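Local coordinates for protein apical membrane antigen 1, soluble form (Toxoplasma gondii, PDB 2Y8R) that helps the parasite invade host cells as the surface component of the moving junction, a ring-like complex it forms with rhoptry neck proteins, at residues N95-G100 / L193-F198. The protein carries 1 engineered substitution. Numbering follows the deposited sequence.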
loop_
_atom_site.group_PDB
_atom_site.type_symbol
_atom_site.label_atom_id
_atom_site.label_comp_id
_atom_site.label_asym_id
_atom_site.label_seq_id
_atom_site.Cartn_x
_atom_site.Cartn_y
_atom_site.Cartn_z
ATOM N N ASN A 95 19.973 -25.557 8.786
ATOM C CA ASN A 95 18.586 -25.088 8.796
ATOM C C ASN A 95 18.225 -24.174 10.012
ATOM O O ASN A 95 18.636 -24.460 11.147
ATOM C CB ASN A 95 17.645 -26.288 8.715
ATOM C CG ASN A 95 17.739 -27.004 7.386
ATOM O OD1 ASN A 95 17.392 -28.181 7.278
ATOM N ND2 ASN A 95 18.198 -26.296 6.360
ATOM N N PRO A 96 17.465 -23.077 9.784
ATOM C CA PRO A 96 16.906 -22.560 8.537
ATOM C C PRO A 96 17.873 -21.578 7.879
ATOM O O PRO A 96 18.907 -21.266 8.450
ATOM C CB PRO A 96 15.659 -21.816 9.025
ATOM C CG PRO A 96 16.084 -21.228 10.267
ATOM C CD PRO A 96 17.071 -22.224 10.912
ATOM N N LEU A 97 17.515 -21.101 6.696
ATOM C CA LEU A 97 18.392 -20.280 5.823
ATOM C C LEU A 97 18.840 -19.002 6.499
ATOM O O LEU A 97 18.010 -18.241 6.982
ATOM C CB LEU A 97 17.556 -19.850 4.632
ATOM C CG LEU A 97 17.691 -20.319 3.196
ATOM C CD1 LEU A 97 18.429 -21.642 3.041
ATOM C CD2 LEU A 97 16.300 -20.389 2.588
ATOM N N PRO A 98 20.137 -18.714 6.515
ATOM C CA PRO A 98 20.396 -17.356 6.987
ATOM C C PRO A 98 20.009 -16.306 5.930
ATOM O O PRO A 98 19.619 -16.643 4.817
ATOM C CB PRO A 98 21.914 -17.355 7.188
ATOM C CG PRO A 98 22.440 -18.321 6.174
ATOM C CD PRO A 98 21.336 -19.342 5.921
ATOM N N GLY A 99 20.098 -15.035 6.273
ATOM C CA GLY A 99 20.136 -14.034 5.243
ATOM C C GLY A 99 18.803 -13.386 5.094
ATOM O O GLY A 99 17.890 -13.672 5.868
ATOM N N GLY A 100 18.716 -12.492 4.094
ATOM C CA GLY A 100 17.522 -11.703 3.818
ATOM C C GLY A 100 17.041 -12.009 2.432
ATOM O O GLY A 100 17.478 -12.977 1.814
ATOM N N LEU A 193 13.160 -27.658 9.041
ATOM C CA LEU A 193 12.633 -26.890 7.923
ATOM C C LEU A 193 13.646 -25.924 7.306
ATOM O O LEU A 193 14.343 -25.175 8.001
ATOM C CB LEU A 193 11.336 -26.186 8.332
ATOM C CG LEU A 193 10.243 -27.126 8.914
ATOM C CD1 LEU A 193 8.949 -26.418 9.264
ATOM C CD2 LEU A 193 9.913 -28.334 7.998
ATOM N N THR A 194 13.743 -25.990 5.984
ATOM C CA THR A 194 14.647 -25.159 5.195
ATOM C C THR A 194 14.370 -23.670 5.387
ATOM O O THR A 194 15.270 -22.900 5.662
ATOM C CB THR A 194 14.542 -25.562 3.710
ATOM O OG1 THR A 194 15.143 -26.847 3.517
ATOM C CG2 THR A 194 15.231 -24.572 2.823
ATOM N N TRP A 195 13.117 -23.267 5.253
ATOM C CA TRP A 195 12.778 -21.869 5.344
ATOM C C TRP A 195 12.376 -21.415 6.746
ATOM O O TRP A 195 11.598 -22.089 7.472
ATOM C CB TRP A 195 11.680 -21.518 4.340
ATOM C CG TRP A 195 12.219 -21.358 2.951
ATOM C CD1 TRP A 195 12.358 -22.333 2.005
ATOM C CD2 TRP A 195 12.733 -20.156 2.365
ATOM N NE1 TRP A 195 12.919 -21.807 0.862
ATOM C CE2 TRP A 195 13.149 -20.473 1.053
ATOM C CE3 TRP A 195 12.852 -18.834 2.811
ATOM C CZ2 TRP A 195 13.705 -19.520 0.187
ATOM C CZ3 TRP A 195 13.408 -17.878 1.939
ATOM C CH2 TRP A 195 13.828 -18.234 0.652
ATOM N N TYR A 196 12.890 -20.251 7.119
ATOM C CA TYR A 196 12.266 -19.482 8.168
ATOM C C TYR A 196 10.912 -18.944 7.655
ATOM O O TYR A 196 10.736 -18.715 6.446
ATOM C CB TYR A 196 13.214 -18.363 8.571
ATOM C CG TYR A 196 13.687 -17.520 7.401
ATOM C CD1 TYR A 196 12.889 -16.502 6.883
ATOM C CD2 TYR A 196 14.918 -17.741 6.810
ATOM C CE1 TYR A 196 13.300 -15.734 5.803
ATOM C CE2 TYR A 196 15.332 -16.959 5.722
ATOM C CZ TYR A 196 14.499 -15.964 5.239
ATOM O OH TYR A 196 14.870 -15.185 4.170
ATOM N N CYS A 197 9.940 -18.756 8.545
ATOM C CA CYS A 197 8.690 -18.081 8.165
ATOM C C CYS A 197 8.889 -16.570 8.092
ATOM O O CYS A 197 9.771 -16.020 8.758
ATOM C CB CYS A 197 7.573 -18.371 9.158
ATOM S SG CYS A 197 7.192 -20.128 9.491
ATOM N N PHE A 198 8.063 -15.904 7.289
ATOM C CA PHE A 198 8.081 -14.483 7.198
ATOM C C PHE A 198 6.686 -14.043 6.819
ATOM O O PHE A 198 5.958 -14.798 6.159
ATOM C CB PHE A 198 9.107 -14.021 6.141
ATOM C CG PHE A 198 9.004 -14.755 4.861
ATOM C CD1 PHE A 198 8.138 -14.318 3.862
ATOM C CD2 PHE A 198 9.747 -15.917 4.662
ATOM C CE1 PHE A 198 8.018 -15.028 2.672
ATOM C CE2 PHE A 198 9.625 -16.659 3.498
ATOM C CZ PHE A 198 8.769 -16.214 2.495
#
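Leu97 lays its CD2 methyl over the indole of Trp195, 3.4 Å from the centroid of the six-membered ring and 9° off the ring normal, a CH-pi contact made almost squarely over the middle of the face. Closer to the backbone, Leu97 CB packs against the tyrosine ring, 3.8 Å from Tyr196 CE2. Pro96, which follows a cis peptide bond, brings its CB beside the start of the tyrosine side chain, 4.3 Å from Tyr196 CB.

These residues belong to domain I of the ectodomain, where the loop that follows helix 87-93 packs against the start of strand 195-201. That strand is the middle one of a small mixed sheet, and Cys197 ties it to neighbouring strand 184-185 through the disulfide with Cys184.

A single backbone hydrogen bond joins the segments, from Leu97 N to Thr194 O at 3.1 Å, with an N-H...O angle of 144°. A carbonyl also meets the rim of the tyrosine ring: Tyr196 CG stands between its own backbone N and carbonyl carbon (chi1 53°), and Leu97 O lies near the ring plane, 3.1 Å from Tyr196 CD2. Gln70 NE2 donates to this same carbonyl and to Gly99 O, while Trp195 NE1 donates a hydrogen bond to Ser291 O, in domain II.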